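Local structure of putative phosphomannomutase (Thermus thermophilus, 1TUO) at residues Thr272-Leu276 and Gln369-Val373; Tyr277-Lys281 and Glu357-Thr362; Gly301-Gly305 and Ala375-Leu379; Arg284-Asn290 and Cys327-Glu333. The protein probably interconverts sugar phosphates as a magnesium-dependent mutase of the phosphohexose mutase family. All coordinates share one frame; numbering follows the deposited sequence.

Interaction 1 (Thr272-Leu276 and Gln369-Val373); sequences TTLAL and QFKEV
Gln369 leans across Thr273 at about a right angle: its OE1 lies 3.4 Å from the methyl CG2 of Thr273, and its CB touches the same methyl. A water donates to Gln369 OE1 at 2.7 Å and to Thr273 O at 2.9 Å, bridging segments between which there is no direct hydrogen bond. The amide's NE2 is held by Lys364 O and Ser358 OG. At Phe370 the ring edge meets Thr272 OG1, in the ring plane and 3.4 Å from Phe370 CE1, and Thr273 OG1. Both hydroxyls are engaged within their own helix, Thr272 OG1 with His268 O and Thr273 OG1 with Gln269 O. Thr273 CG2, anti to the backbone N, turns to Gln369, while OG1 (chi1 -66°), beside that N, turns to Phe370; a glycine here would probably leave a gap between amide and ring. Helix 366-377 crosses helix 267-280, which covers the sheet of the alpha/beta/alpha domain III, at 81° with segment axes 9.3 Å apart. Glu372 rests its CG on Leu276 CD2, 4.0 Å away. Val373 sends CG2 past that same CD2 of Leu276, at 3.8 Å, while its CG1 packs against Thr272 CB and OG1.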
loop_
_atom_site.group_PDB
_atom_site.type_symbol
_atom_site.label_atom_id
_atom_site.label_comp_id
_atom_site.label_asym_id
_atom_site.label_seq_id
_atom_site.Cartn_x
_atom_site.Cartn_y
_atom_site.Cartn_z
ATOM N N THR A 272 -5.948 12.904 1.219
ATOM C CA THR A 272 -6.891 13.967 1.561
ATOM C C THR A 272 -7.901 14.235 0.449
ATOM O O THR A 272 -9.072 14.515 0.725
ATOM C CB THR A 272 -6.155 15.283 1.921
ATOM O OG1 THR A 272 -5.321 15.694 0.832
ATOM C CG2 THR A 272 -5.305 15.076 3.160
ATOM N N THR A 273 -7.458 14.152 -0.801
ATOM C CA THR A 273 -8.353 14.376 -1.934
ATOM C C THR A 273 -9.441 13.298 -1.926
ATOM O O THR A 273 -10.617 13.596 -2.118
ATOM C CB THR A 273 -7.593 14.320 -3.282
ATOM O OG1 THR A 273 -6.665 15.415 -3.357
ATOM C CG2 THR A 273 -8.565 14.416 -4.451
ATOM N N LEU A 274 -9.048 12.050 -1.688
ATOM C CA LEU A 274 -10.019 10.958 -1.658
ATOM C C LEU A 274 -10.877 11.011 -0.399
ATOM O O LEU A 274 -12.043 10.622 -0.418
ATOM C CB LEU A 274 -9.312 9.597 -1.770
ATOM C CG LEU A 274 -8.745 9.286 -3.162
ATOM C CD1 LEU A 274 -8.152 7.878 -3.169
ATOM C CD2 LEU A 274 -9.847 9.399 -4.224
ATOM N N ALA A 275 -10.317 11.502 0.702
ATOM C CA ALA A 275 -11.102 11.599 1.926
ATOM C C ALA A 275 -12.216 12.616 1.690
ATOM O O ALA A 275 -13.364 12.394 2.071
ATOM C CB ALA A 275 -10.230 12.045 3.100
ATOM N N LEU A 276 -11.871 13.724 1.044
ATOM C CA LEU A 276 -12.849 14.771 0.766
ATOM C C LEU A 276 -13.933 14.260 -0.171
ATOM O O LEU A 276 -15.116 14.461 0.071
ATOM C CB LEU A 276 -12.171 15.984 0.127
ATOM C CG LEU A 276 -13.096 17.138 -0.275
ATOM C CD1 LEU A 276 -13.805 17.681 0.958
ATOM C CD2 LEU A 276 -12.274 18.239 -0.933
ATOM N N GLN A 369 -8.691 19.451 -7.380
ATOM C CA GLN A 369 -9.378 18.894 -6.225
ATOM C C GLN A 369 -8.558 19.163 -4.971
ATOM O O GLN A 369 -9.104 19.489 -3.920
ATOM C CB GLN A 369 -9.597 17.384 -6.380
ATOM C CG GLN A 369 -10.657 17.006 -7.403
ATOM C CD GLN A 369 -10.929 15.509 -7.419
ATOM O OE1 GLN A 369 -11.312 14.933 -6.407
ATOM N NE2 GLN A 369 -10.723 14.876 -8.572
ATOM N N PHE A 370 -7.238 19.038 -5.080
ATOM C CA PHE A 370 -6.412 19.282 -3.914
ATOM C C PHE A 370 -6.428 20.760 -3.529
ATOM O O PHE A 370 -6.348 21.090 -2.349
ATOM C CB PHE A 370 -4.974 18.817 -4.140
ATOM C CG PHE A 370 -4.133 18.907 -2.903
ATOM C CD1 PHE A 370 -4.433 18.126 -1.791
ATOM C CD2 PHE A 370 -3.099 19.831 -2.816
ATOM C CE1 PHE A 370 -3.721 18.267 -0.607
ATOM C CE2 PHE A 370 -2.379 19.984 -1.639
ATOM C CZ PHE A 370 -2.689 19.204 -0.531
ATOM N N LYS A 371 -6.543 21.645 -4.519
ATOM C CA LYS A 371 -6.597 23.084 -4.248
ATOM C C LYS A 371 -7.835 23.353 -3.396
ATOM O O LYS A 371 -7.840 24.247 -2.551
ATOM C CB LYS A 371 -6.697 23.873 -5.556
ATOM C CG LYS A 371 -5.497 23.729 -6.477
ATOM C CD LYS A 371 -4.251 24.365 -5.895
ATOM C CE LYS A 371 -3.072 24.225 -6.855
ATOM N NZ LYS A 371 -1.835 24.886 -6.340
ATOM N N GLU A 372 -8.881 22.565 -3.632
ATOM C CA GLU A 372 -10.127 22.683 -2.887
ATOM C C GLU A 372 -9.887 22.169 -1.468
ATOM O O GLU A 372 -10.466 22.671 -0.503
ATOM C CB GLU A 372 -11.230 21.871 -3.581
ATOM C CG GLU A 372 -12.556 21.777 -2.833
ATOM C CD GLU A 372 -13.371 23.068 -2.841
ATOM O OE1 GLU A 372 -13.189 23.910 -3.751
ATOM O OE2 GLU A 372 -14.218 23.224 -1.938
ATOM N N VAL A 373 -9.029 21.162 -1.336
ATOM C CA VAL A 373 -8.705 20.648 -0.015
ATOM C C VAL A 373 -7.997 21.767 0.743
ATOM O O VAL A 373 -8.289 22.023 1.908
ATOM C CB VAL A 373 -7.758 19.424 -0.089
ATOM C CG1 VAL A 373 -7.214 19.094 1.295
ATOM C CG2 VAL A 373 -8.508 18.223 -0.655
HETATM O O HOH W 1 -11.844 15.599 -3.849
#

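Interaction 2 (Tyr277-Lys281 and Glu357-Thr362); sequences YRFRK and ESVAAT
Glu357 OE2 is gripped by two donors of segment 277-281: Tyr277 OH at 2.6 Å, on the anti lone pair, and Lys281 NZ at 2.9 Å, on the syn lone pair and as a salt bridge. The other oxygen, OE1, accepts from the backbone N of Asp169. This many donors would probably keep the carboxylate ionised. The carboxylate stands nearly upright to the tyrosine ring, the planes 74° apart, and OE2 lies at the ring's edge.

Tyr277 carries most of the contact. Its CG lies anti to the backbone N (chi1 177°), which sends the ring out to helix 348-362. There Ser358 CA lies over the middle of one face, 3.8 Å from the ring centroid and only 10° off the normal, a CH-pi contact; Lys281 CG lies over the rim of the opposite face. Ala361 CB comes within 3.4 Å of Tyr277 OH, and Thr362 CG2 within 4.0 Å of Tyr277 CD2. A phenylalanine in its place would probably keep the ring packing but leave Glu357 OE2 with Lys281 as its one mate in this contact.

Thr362 OG1 folds back to donate to Ser358 O at 2.7 Å, on the other side of the carbonyl plane from Thr362 N, and also bonds Lys364 N. Helix 170-173 packs here too, through Leu173 on Glu357 and Ala172 on Ala361. Tyr277 seated among Glu357, Ser358, Ala361 and Thr362 is a knob-into-hole fit between two helices of the alpha/beta/alpha domain III.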
loop_
_atom_site.group_PDB
_atom_site.type_symbol
_atom_site.label_atom_id
_atom_site.label_comp_id
_atom_site.label_asym_id
_atom_site.label_seq_id
_atom_site.Cartn_x
_atom_site.Cartn_y
_atom_site.Cartn_z
ATOM N N TYR A 277 -13.514 13.604 -1.245
ATOM C CA TYR A 277 -14.448 13.063 -2.222
ATOM C C TYR A 277 -15.418 12.066 -1.592
ATOM O O TYR A 277 -16.631 12.163 -1.790
ATOM C CB TYR A 277 -13.680 12.390 -3.362
ATOM C CG TYR A 277 -14.582 11.741 -4.390
ATOM C CD1 TYR A 277 -14.592 10.358 -4.565
ATOM C CD2 TYR A 277 -15.446 12.511 -5.165
ATOM C CE1 TYR A 277 -15.447 9.758 -5.490
ATOM C CE2 TYR A 277 -16.305 11.921 -6.091
ATOM C CZ TYR A 277 -16.301 10.548 -6.247
ATOM O OH TYR A 277 -17.166 9.961 -7.147
ATOM N N ARG A 278 -14.893 11.116 -0.825
ATOM C CA ARG A 278 -15.744 10.113 -0.197
ATOM C C ARG A 278 -16.676 10.739 0.834
ATOM O O ARG A 278 -17.836 10.342 0.952
ATOM C CB ARG A 278 -14.885 9.013 0.443
ATOM C CG ARG A 278 -14.270 8.064 -0.581
ATOM C CD ARG A 278 -13.154 7.200 0.014
ATOM N NE ARG A 278 -13.614 6.168 0.948
ATOM C CZ ARG A 278 -14.262 5.056 0.600
ATOM N NH1 ARG A 278 -14.549 4.812 -0.671
ATOM N NH2 ARG A 278 -14.600 4.165 1.527
ATOM N N PHE A 279 -16.174 11.722 1.575
ATOM C CA PHE A 279 -17.003 12.386 2.568
ATOM C C PHE A 279 -18.164 13.094 1.877
ATOM O O PHE A 279 -19.309 13.028 2.336
ATOM C CB PHE A 279 -16.200 13.421 3.350
ATOM C CG PHE A 279 -17.041 14.260 4.263
ATOM C CD1 PHE A 279 -17.406 13.794 5.517
ATOM C CD2 PHE A 279 -17.505 15.503 3.847
ATOM C CE1 PHE A 279 -18.226 14.555 6.348
ATOM C CE2 PHE A 279 -18.325 16.269 4.669
ATOM C CZ PHE A 279 -18.684 15.790 5.921
ATOM N N ARG A 280 -17.866 13.781 0.780
ATOM C CA ARG A 280 -18.904 14.509 0.058
ATOM C C ARG A 280 -19.913 13.567 -0.604
ATOM O O ARG A 280 -21.036 13.971 -0.886
ATOM C CB ARG A 280 -18.278 15.462 -0.973
ATOM C CG ARG A 280 -17.500 16.607 -0.318
ATOM C CD ARG A 280 -16.756 17.502 -1.314
ATOM N NE ARG A 280 -17.631 18.407 -2.061
ATOM C CZ ARG A 280 -17.186 19.393 -2.835
ATOM N NH1 ARG A 280 -15.880 19.600 -2.960
ATOM N NH2 ARG A 280 -18.040 20.172 -3.488
ATOM N N LYS A 281 -19.514 12.321 -0.845
ATOM C CA LYS A 281 -20.426 11.342 -1.439
ATOM C C LYS A 281 -21.389 10.825 -0.380
ATOM O O LYS A 281 -22.327 10.089 -0.692
ATOM C CB LYS A 281 -19.667 10.157 -2.044
ATOM C CG LYS A 281 -19.123 10.409 -3.435
ATOM C CD LYS A 281 -18.538 9.140 -4.046
ATOM C CE LYS A 281 -19.604 8.077 -4.264
ATOM N NZ LYS A 281 -19.052 6.852 -4.913
ATOM N N GLU A 357 -12.503 7.986 -10.598
ATOM C CA GLU A 357 -13.905 8.322 -10.350
ATOM C C GLU A 357 -14.045 9.775 -9.885
ATOM O O GLU A 357 -14.888 10.517 -10.398
ATOM C CB GLU A 357 -14.510 7.402 -9.285
ATOM C CG GLU A 357 -16.024 7.599 -9.094
ATOM C CD GLU A 357 -16.592 6.794 -7.940
ATOM O OE1 GLU A 357 -16.465 5.552 -7.956
ATOM O OE2 GLU A 357 -17.172 7.401 -7.014
ATOM N N SER A 358 -13.218 10.176 -8.919
ATOM C CA SER A 358 -13.271 11.538 -8.378
ATOM C C SER A 358 -13.127 12.603 -9.461
ATOM O O SER A 358 -13.852 13.601 -9.464
ATOM C CB SER A 358 -12.173 11.755 -7.321
ATOM O OG SER A 358 -10.888 11.846 -7.916
ATOM N N VAL A 359 -12.192 12.398 -10.377
ATOM C CA VAL A 359 -11.976 13.367 -11.441
ATOM C C VAL A 359 -13.202 13.461 -12.345
ATOM O O VAL A 359 -13.640 14.556 -12.698
ATOM C CB VAL A 359 -10.734 13.002 -12.275
ATOM C CG1 VAL A 359 -10.606 13.942 -13.466
ATOM C CG2 VAL A 359 -9.484 13.098 -11.393
ATOM N N ALA A 360 -13.768 12.314 -12.699
ATOM C CA ALA A 360 -14.942 12.290 -13.567
ATOM C C ALA A 360 -16.177 12.887 -12.894
ATOM O O ALA A 360 -16.878 13.717 -13.483
ATOM C CB ALA A 360 -15.227 10.863 -14.011
ATOM N N ALA A 361 -16.434 12.476 -11.658
ATOM C CA ALA A 361 -17.595 12.954 -10.914
ATOM C C ALA A 361 -17.539 14.442 -10.566
ATOM O O ALA A 361 -18.532 15.156 -10.722
ATOM C CB ALA A 361 -17.771 12.129 -9.644
ATOM N N THR A 362 -16.389 14.913 -10.096
ATOM C CA THR A 362 -16.257 16.319 -9.728
ATOM C C THR A 362 -16.079 17.228 -10.937
ATOM O O THR A 362 -16.506 18.383 -10.921
ATOM C CB THR A 362 -15.055 16.560 -8.783
ATOM O OG1 THR A 362 -13.833 16.267 -9.473
ATOM C CG2 THR A 362 -15.168 15.691 -7.539
#

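Interaction 3 (Gly301-Gly305 and Ala375-Leu379); sequences GERLG and ALTGL
Arg303 supplies the polar link, donating from NH1 to Leu376 O at 2.8 Å. The bond is bent, 134° at the hydrogen, and NH1 approaches from above the carbonyl plane, 58° out of it, well off the lone pairs. A bend at chi2 (-83°) curls the arginine over this oxygen, bringing Arg303 CG within 3.3 Å of Leu376 O.

Beside that bond comes plain contact of the guanidinium with the backbone. Thr377 O sits over one face, toward its rim, and Thr377 C is 3.4 Å from Arg303 NH1; the angle to Thr377 O is too poor for a bond, and that oxygen accepts from Arg299 NH1. Helix 296-304 of the alpha/beta/alpha domain III and helix 366-377, which leads to strand 382-386 of the C-terminal domain's sheet, end side by side at the surface, each followed by a glycine of positive phi, Gly305 and Gly378. The positive group at the carbonyl end of helix 366-377 is likely to be electrostatically favourable. Gly378 also has a local reason to lack a side chain: a CB would stand 3.0 Å from Arg303 NH2.

Within 375-379, Leu379 N donates to Thr377 OG1 at 3.3 Å, an ST turn as the chain leaves the helix; the hydroxyl also bonds Val373 O.

The apolar share is a loose touch, Leu304 CD1 against Leu376 CD1 at 4.3 Å, and Leu276 of helix 267-280 packs on both leucines.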
loop_
_atom_site.group_PDB
_atom_site.type_symbol
_atom_site.label_atom_id
_atom_site.label_comp_id
_atom_site.label_asym_id
_atom_site.label_seq_id
_atom_site.Cartn_x
_atom_site.Cartn_y
_atom_site.Cartn_z
ATOM N N GLY A 301 -11.084 17.086 8.786
ATOM C CA GLY A 301 -12.058 16.461 9.660
ATOM C C GLY A 301 -12.703 17.427 10.637
ATOM O O GLY A 301 -13.896 17.328 10.912
ATOM N N GLU A 302 -11.925 18.361 11.176
ATOM C CA GLU A 302 -12.490 19.320 12.115
ATOM C C GLU A 302 -13.352 20.337 11.367
ATOM O O GLU A 302 -14.400 20.767 11.864
ATOM C CB GLU A 302 -11.380 20.037 12.898
ATOM C CG GLU A 302 -10.627 21.100 12.117
ATOM C CD GLU A 302 -9.528 21.755 12.941
ATOM O OE1 GLU A 302 -8.570 21.043 13.320
ATOM O OE2 GLU A 302 -9.627 22.976 13.210
ATOM N N ARG A 303 -12.918 20.704 10.165
ATOM C CA ARG A 303 -13.637 21.680 9.344
ATOM C C ARG A 303 -14.964 21.160 8.792
ATOM O O ARG A 303 -15.985 21.851 8.861
ATOM C CB ARG A 303 -12.760 22.139 8.167
ATOM C CG ARG A 303 -11.679 23.177 8.499
ATOM C CD ARG A 303 -12.242 24.594 8.502
ATOM N NE ARG A 303 -11.259 25.607 8.893
ATOM C CZ ARG A 303 -10.608 26.406 8.050
ATOM N NH1 ARG A 303 -10.813 26.325 6.739
ATOM N NH2 ARG A 303 -9.764 27.316 8.525
ATOM N N LEU A 304 -14.952 19.942 8.252
ATOM C CA LEU A 304 -16.156 19.368 7.653
ATOM C C LEU A 304 -17.025 18.490 8.550
ATOM O O LEU A 304 -18.196 18.254 8.235
ATOM C CB LEU A 304 -15.785 18.592 6.388
ATOM C CG LEU A 304 -15.095 19.425 5.305
ATOM C CD1 LEU A 304 -14.875 18.565 4.077
ATOM C CD2 LEU A 304 -15.943 20.648 4.957
ATOM N N GLY A 305 -16.464 17.986 9.644
ATOM C CA GLY A 305 -17.263 17.179 10.548
ATOM C C GLY A 305 -17.083 15.672 10.632
ATOM O O GLY A 305 -18.074 14.942 10.696
ATOM N N ALA A 375 -8.255 24.935 0.266
ATOM C CA ALA A 375 -9.201 26.013 0.548
ATOM C C ALA A 375 -10.061 25.674 1.765
ATOM O O ALA A 375 -10.248 26.502 2.657
ATOM C CB ALA A 375 -10.096 26.261 -0.669
ATOM N N LEU A 376 -10.589 24.456 1.795
ATOM C CA LEU A 376 -11.434 24.020 2.901
ATOM C C LEU A 376 -10.689 23.880 4.230
ATOM O O LEU A 376 -11.287 24.022 5.295
ATOM C CB LEU A 376 -12.111 22.690 2.546
ATOM C CG LEU A 376 -13.075 22.725 1.357
ATOM C CD1 LEU A 376 -13.572 21.309 1.049
ATOM C CD2 LEU A 376 -14.256 23.653 1.677
ATOM N N THR A 377 -9.393 23.582 4.173
ATOM C CA THR A 377 -8.603 23.430 5.398
ATOM C C THR A 377 -7.937 24.737 5.798
ATOM O O THR A 377 -7.609 24.937 6.968
ATOM C CB THR A 377 -7.476 22.379 5.248
ATOM O OG1 THR A 377 -6.619 22.745 4.160
ATOM C CG2 THR A 377 -8.055 20.998 4.998
ATOM N N GLY A 378 -7.731 25.613 4.822
ATOM C CA GLY A 378 -7.086 26.885 5.089
ATOM C C GLY A 378 -5.588 26.707 5.249
ATOM O O GLY A 378 -4.900 27.576 5.781
ATOM N N LEU A 379 -5.083 25.569 4.784
ATOM C CA LEU A 379 -3.661 25.259 4.893
ATOM C C LEU A 379 -3.032 24.933 3.546
ATOM O O LEU A 379 -3.709 24.454 2.634
ATOM C CB LEU A 379 -3.464 24.058 5.821
ATOM C CG LEU A 379 -3.971 24.170 7.262
ATOM C CD1 LEU A 379 -3.873 22.808 7.939
ATOM C CD2 LEU A 379 -3.151 25.212 8.014
#

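Interaction 4 (Arg284-Asn290 and Cys327-Glu333); sequences RGRAVKN and CFIGGEE
Arg286 runs along the sheet face that carries Cys327. From CB comes CG, set between the backbone N and the carbonyl carbon (chi1 50°) and 4.0 Å from Cys327 SG; the chain stays extended to NE, 3.6 Å from that SG. The sulfur lies over one face of the guanidinium, near its rim, while NH1 bonds Thr309 OG1 and NH2 forms a salt bridge with Glu321. Val288 CG2 meets the same SG at 3.6 Å. On the other face of the sheet, Ala287 CB packs against Ile329 CG2 at 3.7 Å. The backbones are joined by Phe328 N to Arg286 O, Val288 N to Ile329 O and Gly331 N to Val288 O (2.8 Å), and weakly by Asn290 N to Gly331 O. At the end of strand 286-290, Asn290 ND2 donates to the anti lone pair of Glu333 OE1 at 2.9 Å, amide and carboxylate nearly coplanar (15°). A water links ND2 to Glu332 OE1; Asn290 OD1 accepts from Ala292 N, and Glu332 OE2 pairs with Arg346. Helix 315-322 covers the Val288 face and helix 267-280 touches Ile329 on the other: parallel strands central to the alpha/beta/alpha domain III of the phosphohexose mutases.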
loop_
_atom_site.group_PDB
_atom_site.type_symbol
_atom_site.label_atom_id
_atom_site.label_comp_id
_atom_site.label_asym_id
_atom_site.label_seq_id
_atom_site.Cartn_x
_atom_site.Cartn_y
_atom_site.Cartn_z
ATOM N N ARG A 284 -19.803 8.282 6.035
ATOM C CA ARG A 284 -19.644 8.816 7.379
ATOM C C ARG A 284 -18.735 7.933 8.214
ATOM O O ARG A 284 -18.402 6.815 7.820
ATOM C CB ARG A 284 -21.005 8.959 8.064
ATOM C CG ARG A 284 -21.394 10.405 8.342
ATOM C CD ARG A 284 -21.345 11.233 7.068
ATOM N NE ARG A 284 -21.628 12.647 7.304
ATOM C CZ ARG A 284 -21.605 13.577 6.354
ATOM N NH1 ARG A 284 -21.313 13.244 5.104
ATOM N NH2 ARG A 284 -21.881 14.839 6.652
ATOM N N GLY A 285 -18.340 8.447 9.370
ATOM C CA GLY A 285 -17.460 7.703 10.247
ATOM C C GLY A 285 -16.167 8.474 10.418
ATOM O O GLY A 285 -16.138 9.692 10.264
ATOM N N ARG A 286 -15.092 7.768 10.725
ATOM C CA ARG A 286 -13.808 8.422 10.926
ATOM C C ARG A 286 -12.773 8.013 9.888
ATOM O O ARG A 286 -12.917 6.999 9.205
ATOM C CB ARG A 286 -13.289 8.094 12.325
ATOM C CG ARG A 286 -13.321 6.609 12.606
ATOM C CD ARG A 286 -12.964 6.253 14.042
ATOM N NE ARG A 286 -13.080 4.811 14.231
ATOM C CZ ARG A 286 -12.136 4.037 14.757
ATOM N NH1 ARG A 286 -10.981 4.557 15.165
ATOM N NH2 ARG A 286 -12.343 2.734 14.860
ATOM N N ALA A 287 -11.740 8.834 9.763
ATOM C CA ALA A 287 -10.642 8.560 8.853
ATOM C C ALA A 287 -9.511 8.117 9.772
ATOM O O ALA A 287 -9.355 8.661 10.866
ATOM C CB ALA A 287 -10.249 9.831 8.101
ATOM N N VAL A 288 -8.729 7.130 9.342
ATOM C CA VAL A 288 -7.621 6.643 10.152
ATOM C C VAL A 288 -6.323 6.930 9.404
ATOM O O VAL A 288 -6.237 6.702 8.202
ATOM C CB VAL A 288 -7.746 5.124 10.411
ATOM C CG1 VAL A 288 -6.706 4.681 11.438
ATOM C CG2 VAL A 288 -9.162 4.794 10.881
ATOM N N LYS A 289 -5.326 7.449 10.115
ATOM C CA LYS A 289 -4.041 7.786 9.497
ATOM C C LYS A 289 -2.886 7.467 10.429
ATOM O O LYS A 289 -3.032 7.543 11.648
ATOM C CB LYS A 289 -3.997 9.283 9.156
ATOM C CG LYS A 289 -4.274 10.193 10.358
ATOM C CD LYS A 289 -3.879 11.656 10.112
ATOM C CE LYS A 289 -2.527 11.980 10.750
ATOM N NZ LYS A 289 -2.192 13.442 10.733
ATOM N N ASN A 290 -1.732 7.102 9.877
ATOM C CA ASN A 290 -0.609 6.846 10.763
ATOM C C ASN A 290 0.035 8.182 11.134
ATOM O O ASN A 290 -0.317 9.234 10.589
ATOM C CB ASN A 290 0.411 5.858 10.155
ATOM C CG ASN A 290 1.295 6.467 9.072
ATOM O OD1 ASN A 290 1.544 7.674 9.037
ATOM N ND2 ASN A 290 1.813 5.604 8.201
ATOM N N CYS A 327 -15.301 3.299 10.208
ATOM C CA CYS A 327 -14.344 4.089 9.427
ATOM C C CYS A 327 -14.770 4.181 7.958
ATOM O O CYS A 327 -15.549 3.350 7.484
ATOM C CB CYS A 327 -12.954 3.442 9.484
ATOM S SG CYS A 327 -12.290 3.090 11.126
ATOM N N PHE A 328 -14.272 5.186 7.235
ATOM C CA PHE A 328 -14.599 5.296 5.813
ATOM C C PHE A 328 -13.350 5.375 4.937
ATOM O O PHE A 328 -13.433 5.331 3.714
ATOM C CB PHE A 328 -15.553 6.476 5.523
ATOM C CG PHE A 328 -14.919 7.839 5.613
ATOM C CD1 PHE A 328 -14.768 8.477 6.839
ATOM C CD2 PHE A 328 -14.511 8.504 4.458
ATOM C CE1 PHE A 328 -14.221 9.766 6.915
ATOM C CE2 PHE A 328 -13.966 9.782 4.520
ATOM C CZ PHE A 328 -13.820 10.417 5.748
ATOM N N ILE A 329 -12.188 5.475 5.571
ATOM C CA ILE A 329 -10.931 5.514 4.828
ATOM C C ILE A 329 -9.762 5.392 5.798
ATOM O O ILE A 329 -9.867 5.786 6.957
ATOM C CB ILE A 329 -10.801 6.824 4.006
ATOM C CG1 ILE A 329 -9.718 6.661 2.934
ATOM C CG2 ILE A 329 -10.464 7.992 4.924
ATOM C CD1 ILE A 329 -9.664 7.825 1.942
ATOM N N GLY A 330 -8.656 4.821 5.332
ATOM C CA GLY A 330 -7.484 4.677 6.182
ATOM C C GLY A 330 -6.251 4.845 5.320
ATOM O O GLY A 330 -6.178 4.278 4.234
ATOM N N GLY A 331 -5.270 5.609 5.779
ATOM C CA GLY A 331 -4.108 5.783 4.928
ATOM C C GLY A 331 -2.780 5.986 5.613
ATOM O O GLY A 331 -2.702 6.316 6.799
ATOM N N GLU A 332 -1.726 5.776 4.833
ATOM C CA GLU A 332 -0.361 5.937 5.302
ATOM C C GLU A 332 0.347 6.980 4.445
ATOM O O GLU A 332 -0.123 7.338 3.366
ATOM C CB GLU A 332 0.379 4.610 5.203
ATOM C CG GLU A 332 -0.203 3.511 6.058
ATOM C CD GLU A 332 0.529 2.207 5.863
ATOM O OE1 GLU A 332 0.585 1.406 6.815
ATOM O OE2 GLU A 332 1.041 1.986 4.746
ATOM N N GLU A 333 1.484 7.457 4.928
ATOM C CA GLU A 333 2.257 8.459 4.210
ATOM C C GLU A 333 3.016 7.857 3.028
ATOM O O GLU A 333 3.665 8.577 2.271
ATOM C CB GLU A 333 3.235 9.131 5.173
ATOM C CG GLU A 333 3.678 8.225 6.304
ATOM C CD GLU A 333 4.312 6.940 5.812
ATOM O OE1 GLU A 333 3.969 5.863 6.347
ATOM O OE2 GLU A 333 5.156 7.011 4.893
HETATM O O HOH W 2 0.779 2.846 9.122
#

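Overall arrangement
From the N terminus, helix 267-280 supplies the first segments of interactions 1 and 2. Strand 286-290 opens interaction 4 and helix 296-304 opens interaction 3; strand 327-331 then closes interaction 4, the shortest loop. Helix 348-362 returns to close interaction 2, around interaction 4, and helix 366-377 closes interaction 1, around both, before ending in interaction 3, which crosses the other three. Gln369 joins interactions 1 and 2, Leu276 wedges interaction 1 against 3, and Arg278 NH2 to Phe328 O ties 2 to 4. Helix 267-280 thus connects the sheet to helices 296-304, 348-362 and 366-377.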